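Local coordinates for MHC class I protein (Ginglymostoma cirratum, PDB 6LUP), which probably displays peptide antigens on the cell surface for recognition by T cells, at residues V209-D214 and Y250-D255; E222-R227 and Q235-T240. All blocks are in the same frame, centred on the assembly; numbering follows the deposited sequence.

In the fold
Past the amino-terminal region that forms the peptide-binding platform of class I molecules, the chain folds into an immunoglobulin C1-set domain, and both contacts lie in it. Residues 209-214 come first and wait for 250-255, so contact 1 closes a loop with 35 residues between its ends. Inside that loop, contact 2 is completed much sooner: 222-227 pairs with 235-240 across only seven intervening residues. The two are therefore nested, not crossed. Contact 1 joins the two central strands of one sheet of the beta sandwich, contact 2 an edge strand of the other to its neighbour. The sheets meet directly between them, as Val209 packs on Ile236, and Leu211 on Arg238 and Thr240.

Contact 1. Residues V209-D214 and Y250-D255; sequences VNLFRD and YSCVVD
Asn210 O accepts the amide of Val253 in an almost straight bond, 2.9 Å from Val253 N to the oxygen with 175° at the hydrogen, and Asn210 N returns a bond to Val253 O. Phe212 and Ser251 form the next hydrogen-bonded antiparallel pair, again with two bonds. On the face carrying these residues, Val253 holds CG1 between its backbone N and carbonyl carbon (chi1 69°), which sets the methyl close to the edge of the Phe212 ring, 3.3 Å from CG1 to CE1. Ser251 OG lies 3.3 Å from Phe212 CB, obliquely to the ring. The reverse face carries Val209, Leu211 and Cys252: Val209 CG2 rests 3.8 Å from Cys252 SG, and Leu211 CD1 flanks the same sulfur. At the far end the Tyr250 ring passes obliquely across the extended Arg213 chain, CE1 being 3.7 Å from Arg213 CG, and brings OH to the edge of the guanidinium, in its plane; the two planes are 57° apart. Strands 208-213 and 250-255 correspond to C and F of the immunoglobulin fold. Cys252 forms the disulfide to Cys197 of the opposing sheet, Phe186 of strand 183-189 covers Leu211 and Cys252, and strand 263-266 pairs with the outer side of 250-255.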
ATOM      1  N   VAL A 209       9.252 -13.290 -11.095  1.00 53.18           N
ATOM      2  CA  VAL A 209      10.487 -13.065 -11.846  1.00 54.84           C
ATOM      3  C   VAL A 209      11.596 -14.009 -11.367  1.00 56.29           C
ATOM      4  O   VAL A 209      12.019 -13.965 -10.211  1.00 56.67           O
ATOM      5  CB  VAL A 209      10.915 -11.574 -11.840  1.00 54.58           C
ATOM      6  CG1 VAL A 209      10.672 -10.938 -10.478  1.00 54.42           C
ATOM      7  CG2 VAL A 209      12.367 -11.408 -12.279  1.00 55.33           C
ATOM      8  N   ASN A 210      12.043 -14.875 -12.267  1.00 57.46           N
ATOM      9  CA  ASN A 210      13.007 -15.908 -11.924  1.00 58.79           C
ATOM     10  C   ASN A 210      14.179 -15.921 -12.889  1.00 60.26           C
ATOM     11  O   ASN A 210      14.016 -15.649 -14.081  1.00 60.38           O
ATOM     12  CB  ASN A 210      12.326 -17.278 -11.892  1.00 59.11           C
ATOM     13  CG  ASN A 210      11.244 -17.370 -10.829  1.00 59.04           C
ATOM     14  OD1 ASN A 210      11.536 -17.472  -9.639  1.00 59.77           O
ATOM     15  ND2 ASN A 210       9.989 -17.344 -11.257  1.00 58.82           N
ATOM     16  N   LEU A 211      15.357 -16.239 -12.363  1.00 62.03           N
ATOM     17  CA  LEU A 211      16.584 -16.262 -13.152  1.00 63.61           C
ATOM     18  C   LEU A 211      17.028 -17.678 -13.480  1.00 64.95           C
ATOM     19  O   LEU A 211      16.859 -18.597 -12.677  1.00 64.41           O
ATOM     20  CB  LEU A 211      17.699 -15.507 -12.428  1.00 63.96           C
ATOM     21  CG  LEU A 211      17.772 -13.996 -12.668  1.00 64.33           C
ATOM     22  CD1 LEU A 211      16.581 -13.247 -12.085  1.00 64.27           C
ATOM     23  CD2 LEU A 211      19.069 -13.454 -12.092  1.00 65.12           C
ATOM     24  N   PHE A 212      17.594 -17.841 -14.672  1.00 68.03           N
ATOM     25  CA  PHE A 212      17.982 -19.153 -15.177  1.00 71.39           C
ATOM     26  C   PHE A 212      19.398 -19.190 -15.735  1.00 74.61           C
ATOM     27  O   PHE A 212      19.797 -18.328 -16.526  1.00 74.46           O
ATOM     28  CB  PHE A 212      16.991 -19.634 -16.242  1.00 71.25           C
ATOM     29  CG  PHE A 212      15.689 -20.124 -15.681  1.00 71.26           C
ATOM     30  CD1 PHE A 212      14.668 -19.231 -15.366  1.00 69.98           C
ATOM     31  CD2 PHE A 212      15.477 -21.482 -15.473  1.00 71.74           C
ATOM     32  CE1 PHE A 212      13.468 -19.685 -14.843  1.00 69.52           C
ATOM     33  CE2 PHE A 212      14.276 -21.939 -14.954  1.00 71.84           C
ATOM     34  CZ  PHE A 212      13.268 -21.040 -14.641  1.00 70.61           C
ATOM     35  N   ARG A 213      20.149 -20.203 -15.309  1.00 78.97           N
ATOM     36  CA  ARG A 213      21.474 -20.474 -15.849  1.00 82.61           C
ATOM     37  C   ARG A 213      21.413 -21.696 -16.753  1.00 83.84           C
ATOM     38  O   ARG A 213      21.198 -22.812 -16.277  1.00 83.36           O
ATOM     39  CB  ARG A 213      22.491 -20.692 -14.727  1.00 85.33           C
ATOM     40  CG  ARG A 213      23.906 -20.936 -15.226  1.00 89.48           C
ATOM     41  CD  ARG A 213      24.907 -20.997 -14.088  1.00 92.68           C
ATOM     42  NE  ARG A 213      26.259 -21.251 -14.585  1.00 96.35           N
ATOM     43  CZ  ARG A 213      26.795 -22.461 -14.728  1.00 99.14           C
ATOM     44  NH1 ARG A 213      28.034 -22.583 -15.192  1.00100.56           N
ATOM     45  NH2 ARG A 213      26.102 -23.549 -14.407  1.00101.16           N
ATOM     46  N   ASP A 214      21.582 -21.466 -18.054  1.00 86.12           N
ATOM     47  CA  ASP A 214      21.654 -22.528 -19.064  1.00 90.68           C
ATOM     48  C   ASP A 214      20.534 -23.578 -18.932  1.00 91.66           C
ATOM     49  O   ASP A 214      20.800 -24.785 -18.899  1.00 94.46           O
ATOM     50  CB  ASP A 214      23.045 -23.189 -19.032  1.00 93.12           C
ATOM     51  CG  ASP A 214      23.422 -23.843 -20.351  1.00 95.49           C
ATOM     52  OD1 ASP A 214      23.218 -23.218 -21.415  1.00 96.54           O
ATOM     53  OD2 ASP A 214      23.940 -24.980 -20.323  1.00 97.37           O
ATOM     54  N   TYR A 250      22.538 -16.933 -19.870  1.00 84.05           N
ATOM     55  CA  TYR A 250      21.651 -16.464 -18.810  1.00 80.10           C
ATOM     56  C   TYR A 250      20.346 -15.896 -19.343  1.00 76.71           C
ATOM     57  O   TYR A 250      20.339 -15.104 -20.289  1.00 76.84           O
ATOM     58  CB  TYR A 250      22.349 -15.417 -17.949  1.00 80.04           C
ATOM     59  CG  TYR A 250      23.455 -15.977 -17.092  1.00 81.20           C
ATOM     60  CD1 TYR A 250      23.167 -16.694 -15.932  1.00 81.04           C
ATOM     61  CD2 TYR A 250      24.792 -15.785 -17.438  1.00 82.48           C
ATOM     62  CE1 TYR A 250      24.182 -17.210 -15.140  1.00 82.31           C
ATOM     63  CE2 TYR A 250      25.816 -16.294 -16.650  1.00 83.33           C
ATOM     64  CZ  TYR A 250      25.507 -17.007 -15.503  1.00 83.56           C
ATOM     65  OH  TYR A 250      26.519 -17.515 -14.717  1.00 84.36           O
ATOM     66  N   SER A 251      19.246 -16.309 -18.723  1.00 73.08           N
ATOM     67  CA  SER A 251      17.932 -15.781 -19.062  1.00 70.37           C
ATOM     68  C   SER A 251      17.159 -15.321 -17.825  1.00 67.95           C
ATOM     69  O   SER A 251      17.335 -15.852 -16.723  1.00 66.95           O
ATOM     70  CB  SER A 251      17.121 -16.804 -19.864  1.00 70.02           C
ATOM     71  OG  SER A 251      16.856 -17.965 -19.099  1.00 70.32           O
ATOM     72  N   CYS A 252      16.320 -14.311 -18.026  1.00 65.42           N
ATOM     73  CA  CYS A 252      15.390 -13.849 -17.012  1.00 62.66           C
ATOM     74  C   CYS A 252      13.961 -14.062 -17.507  1.00 61.79           C
ATOM     75  O   CYS A 252      13.611 -13.648 -18.615  1.00 61.39           O
ATOM     76  CB  CYS A 252      15.634 -12.378 -16.695  1.00 61.72           C
ATOM     77  SG  CYS A 252      14.484 -11.722 -15.472  1.00 61.09           S
ATOM     78  N   VAL A 253      13.147 -14.720 -16.685  1.00 60.59           N
ATOM     79  CA  VAL A 253      11.770 -15.041 -17.052  1.00 59.97           C
ATOM     80  C   VAL A 253      10.771 -14.294 -16.159  1.00 58.54           C
ATOM     81  O   VAL A 253      10.885 -14.309 -14.931  1.00 58.00           O
ATOM     82  CB  VAL A 253      11.520 -16.571 -17.060  1.00 60.74           C
ATOM     83  CG1 VAL A 253      11.568 -17.151 -15.656  1.00 61.42           C
ATOM     84  CG2 VAL A 253      10.189 -16.899 -17.712  1.00 61.69           C
ATOM     85  N   VAL A 254       9.802 -13.631 -16.788  1.00 57.41           N
ATOM     86  CA  VAL A 254       8.846 -12.799 -16.063  1.00 55.99           C
ATOM     87  C   VAL A 254       7.398 -13.220 -16.322  1.00 56.48           C
ATOM     88  O   VAL A 254       6.988 -13.412 -17.470  1.00 56.69           O
ATOM     89  CB  VAL A 254       9.018 -11.304 -16.408  1.00 55.22           C
ATOM     90  CG1 VAL A 254       8.105 -10.445 -15.545  1.00 54.23           C
ATOM     91  CG2 VAL A 254      10.463 -10.869 -16.227  1.00 55.23           C
ATOM     92  N   ASP A 255       6.638 -13.363 -15.237  1.00 56.75           N
ATOM     93  CA  ASP A 255       5.197 -13.589 -15.301  1.00 56.94           C
ATOM     94  C   ASP A 255       4.432 -12.448 -14.648  1.00 55.77           C
ATOM     95  O   ASP A 255       4.615 -12.146 -13.466  1.00 54.66           O
ATOM     96  CB  ASP A 255       4.815 -14.920 -14.657  1.00 58.63           C
ATOM     97  CG  ASP A 255       5.004 -16.090 -15.595  1.00 60.98           C
ATOM     98  OD1 ASP A 255       4.145 -16.282 -16.486  1.00 62.24           O
ATOM     99  OD2 ASP A 255       6.008 -16.816 -15.440  1.00 61.58           O
TER

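Contact 2. Residues E222-R227 and Q235-T240; sequences ESTGVR and QIHRST
Glu222-Arg227 and Gln235-Thr240 form a beta hairpin, the D and E strands of the C1-set domain, whose pairing is interrupted where the first strand carries one extra residue. Glu222 and Ser239 exchange two backbone bonds, as do Arg227 and Gln235 beyond the break. Between them Thr224 does the bridging: its N donates to His237 O, and its hydroxyl, tucked back over its own main chain by a chi1 of 58°, accepts from His237 N at 3.0 Å, a place that a backbone carbonyl would normally take. OG1 also donates to Gly225 O at 2.9 Å. Ser223 OG, swung away from its own N (chi1 177°), accepts from Gly225 N in an ST turn. Two side-chain bonds thus hold Gly225, one at its N and one at its O, where the register shifts, while Ile236 CD1 lies 3.6 Å from Ser223 OG.

The arginines leave from different faces. Arg227 sends an extended chain beside Gln235, CG to CG 3.7 Å. Its guanidinium has Thr224 CG2 over one face and meets the His237 ring obliquely, the planes 63° apart. An aromatic side chain of a neighbouring subunit, probably beta-2-microglobulin, makes a cation-pi contact with Arg227, and an aromatic side chain there is hydrogen-bonded to His237 ND1. Arg238, bent at chi3, gives NE to Val209 O of the opposing sheet and lays its guanidinium against Ser223, whose CB sits 3.4 Å from Arg238 NH1, over the face toward the rim.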
ATOM      1  N   GLU A 222      19.168 -12.677  -5.120  1.00 70.22           N
ATOM      2  CA  GLU A 222      18.847 -11.492  -4.329  1.00 69.46           C
ATOM      3  C   GLU A 222      17.742 -10.639  -4.959  1.00 65.96           C
ATOM      4  O   GLU A 222      17.791 -10.308  -6.146  1.00 65.13           O
ATOM      5  CB  GLU A 222      20.103 -10.663  -4.067  1.00 73.03           C
ATOM      6  CG  GLU A 222      19.965  -9.712  -2.888  1.00 77.97           C
ATOM      7  CD  GLU A 222      21.152  -9.761  -1.942  1.00 82.27           C
ATOM      8  OE1 GLU A 222      22.283 -10.043  -2.398  1.00 83.56           O
ATOM      9  OE2 GLU A 222      20.948  -9.512  -0.732  1.00 84.42           O
ATOM     10  N   SER A 223      16.748 -10.288  -4.151  1.00 62.08           N
ATOM     11  CA  SER A 223      15.598  -9.548  -4.645  1.00 58.97           C
ATOM     12  C   SER A 223      15.189  -8.422  -3.708  1.00 56.79           C
ATOM     13  O   SER A 223      15.083  -8.615  -2.497  1.00 56.30           O
ATOM     14  CB  SER A 223      14.418 -10.495  -4.880  1.00 58.77           C
ATOM     15  OG  SER A 223      13.268  -9.780  -5.297  1.00 58.71           O
ATOM     16  N   THR A 224      14.960  -7.246  -4.286  1.00 54.54           N
ATOM     17  CA  THR A 224      14.433  -6.107  -3.541  1.00 52.95           C
ATOM     18  C   THR A 224      13.004  -6.377  -3.092  1.00 51.66           C
ATOM     19  O   THR A 224      12.546  -5.822  -2.096  1.00 51.85           O
ATOM     20  CB  THR A 224      14.414  -4.815  -4.387  1.00 52.83           C
ATOM     21  OG1 THR A 224      13.634  -5.016  -5.577  1.00 51.55           O
ATOM     22  CG2 THR A 224      15.823  -4.372  -4.748  1.00 53.09           C
ATOM     23  N   GLY A 225      12.309  -7.240  -3.831  1.00 49.98           N
ATOM     24  CA  GLY A 225      10.872  -7.404  -3.683  1.00 48.20           C
ATOM     25  C   GLY A 225      10.177  -6.317  -4.478  1.00 46.99           C
ATOM     26  O   GLY A 225      10.813  -5.355  -4.918  1.00 47.27           O
ATOM     27  N   VAL A 226       8.874  -6.465  -4.676  1.00 45.81           N
ATOM     28  CA  VAL A 226       8.105  -5.450  -5.387  1.00 44.72           C
ATOM     29  C   VAL A 226       8.038  -4.171  -4.538  1.00 44.08           C
ATOM     30  O   VAL A 226       7.875  -4.231  -3.317  1.00 43.67           O
ATOM     31  CB  VAL A 226       6.707  -5.976  -5.814  1.00 44.31           C
ATOM     32  CG1 VAL A 226       5.899  -6.443  -4.611  1.00 45.20           C
ATOM     33  CG2 VAL A 226       5.937  -4.927  -6.608  1.00 44.04           C
ATOM     34  N   ARG A 227       8.215  -3.024  -5.191  1.00 43.45           N
ATOM     35  CA  ARG A 227       8.146  -1.726  -4.526  1.00 42.88           C
ATOM     36  C   ARG A 227       7.520  -0.688  -5.454  1.00 42.33           C
ATOM     37  O   ARG A 227       7.648  -0.793  -6.673  1.00 42.13           O
ATOM     38  CB  ARG A 227       9.528  -1.279  -4.040  1.00 43.87           C
ATOM     39  CG  ARG A 227      10.601  -1.264  -5.115  1.00 44.58           C
ATOM     40  CD  ARG A 227      11.986  -1.105  -4.514  1.00 45.13           C
ATOM     41  NE  ARG A 227      12.990  -0.941  -5.558  1.00 45.45           N
ATOM     42  CZ  ARG A 227      14.301  -0.905  -5.345  1.00 46.55           C
ATOM     43  NH1 ARG A 227      14.784  -1.016  -4.112  1.00 46.75           N
ATOM     44  NH2 ARG A 227      15.135  -0.753  -6.368  1.00 46.79           N
ATOM     45  N   GLN A 235       7.895  -1.767  -9.331  1.00 44.02           N
ATOM     46  CA  GLN A 235       9.182  -2.238  -9.839  1.00 45.00           C
ATOM     47  C   GLN A 235       9.773  -3.325  -8.943  1.00 45.59           C
ATOM     48  O   GLN A 235       9.401  -3.453  -7.773  1.00 45.33           O
ATOM     49  CB  GLN A 235      10.176  -1.077 -10.002  1.00 45.77           C
ATOM     50  CG  GLN A 235      10.605  -0.419  -8.699  1.00 46.15           C
ATOM     51  CD  GLN A 235      11.828   0.466  -8.860  1.00 47.38           C
ATOM     52  OE1 GLN A 235      11.758   1.549  -9.441  1.00 48.25           O
ATOM     53  NE2 GLN A 235      12.953   0.009  -8.333  1.00 47.46           N
ATOM     54  N   ILE A 236      10.690  -4.106  -9.509  1.00 46.44           N
ATOM     55  CA  ILE A 236      11.401  -5.141  -8.763  1.00 47.08           C
ATOM     56  C   ILE A 236      12.763  -5.419  -9.395  1.00 48.52           C
ATOM     57  O   ILE A 236      12.910  -5.396 -10.622  1.00 48.79           O
ATOM     58  CB  ILE A 236      10.568  -6.444  -8.631  1.00 46.49           C
ATOM     59  CG1 ILE A 236      11.298  -7.465  -7.744  1.00 46.62           C
ATOM     60  CG2 ILE A 236      10.195  -7.010  -9.998  1.00 45.88           C
ATOM     61  CD1 ILE A 236      10.440  -8.627  -7.284  1.00 46.63           C
ATOM     62  N   HIS A 237      13.753  -5.656  -8.539  1.00 49.57           N
ATOM     63  CA  HIS A 237      15.092  -6.028  -8.973  1.00 50.77           C
ATOM     64  C   HIS A 237      15.409  -7.411  -8.432  1.00 51.29           C
ATOM     65  O   HIS A 237      15.364  -7.628  -7.220  1.00 50.98           O
ATOM     66  CB  HIS A 237      16.131  -5.032  -8.449  1.00 51.75           C
ATOM     67  CG  HIS A 237      16.006  -3.655  -9.024  1.00 52.46           C
ATOM     68  ND1 HIS A 237      17.021  -3.054  -9.738  1.00 53.88           N
ATOM     69  CD2 HIS A 237      14.994  -2.756  -8.984  1.00 51.93           C
ATOM     70  CE1 HIS A 237      16.640  -1.845 -10.111  1.00 53.65           C
ATOM     71  NE2 HIS A 237      15.413  -1.641  -9.670  1.00 52.51           N
ATOM     72  N   ARG A 238      15.699  -8.350  -9.329  1.00 52.41           N
ATOM     73  CA  ARG A 238      16.279  -9.627  -8.923  1.00 54.25           C
ATOM     74  C   ARG A 238      17.659  -9.813  -9.541  1.00 55.85           C
ATOM     75  O   ARG A 238      17.817  -9.782 -10.763  1.00 55.86           O
ATOM     76  CB  ARG A 238      15.373 -10.816  -9.253  1.00 53.65           C
ATOM     77  CG  ARG A 238      15.816 -12.083  -8.535  1.00 54.14           C
ATOM     78  CD  ARG A 238      14.946 -13.291  -8.836  1.00 53.93           C
ATOM     79  NE  ARG A 238      13.622 -13.203  -8.228  1.00 53.61           N
ATOM     80  CZ  ARG A 238      13.356 -13.404  -6.938  1.00 53.84           C
ATOM     81  NH1 ARG A 238      14.324 -13.696  -6.082  1.00 54.53           N
ATOM     82  NH2 ARG A 238      12.109 -13.305  -6.502  1.00 53.46           N
ATOM     83  N   SER A 239      18.654 -10.004  -8.681  1.00 58.19           N
ATOM     84  CA  SER A 239      20.041 -10.125  -9.116  1.00 60.93           C
ATOM     85  C   SER A 239      20.743 -11.338  -8.514  1.00 63.12           C
ATOM     86  O   SER A 239      20.453 -11.757  -7.388  1.00 62.72           O
ATOM     87  CB  SER A 239      20.822  -8.854  -8.780  1.00 61.04           C
ATOM     88  OG  SER A 239      20.753  -8.576  -7.393  1.00 61.64           O
ATOM     89  N   THR A 240      21.674 -11.891  -9.285  1.00 66.20           N
ATOM     90  CA  THR A 240      22.477 -13.018  -8.841  1.00 69.42           C
ATOM     91  C   THR A 240      23.964 -12.733  -9.039  1.00 72.37           C
ATOM     92  O   THR A 240      24.333 -11.794  -9.753  1.00 71.16           O
ATOM     93  CB  THR A 240      22.077 -14.325  -9.564  1.00 69.48           C
ATOM     94  OG1 THR A 240      22.633 -15.445  -8.866  1.00 71.06           O
ATOM     95  CG2 THR A 240      22.551 -14.334 -11.024  1.00 68.73           C
TER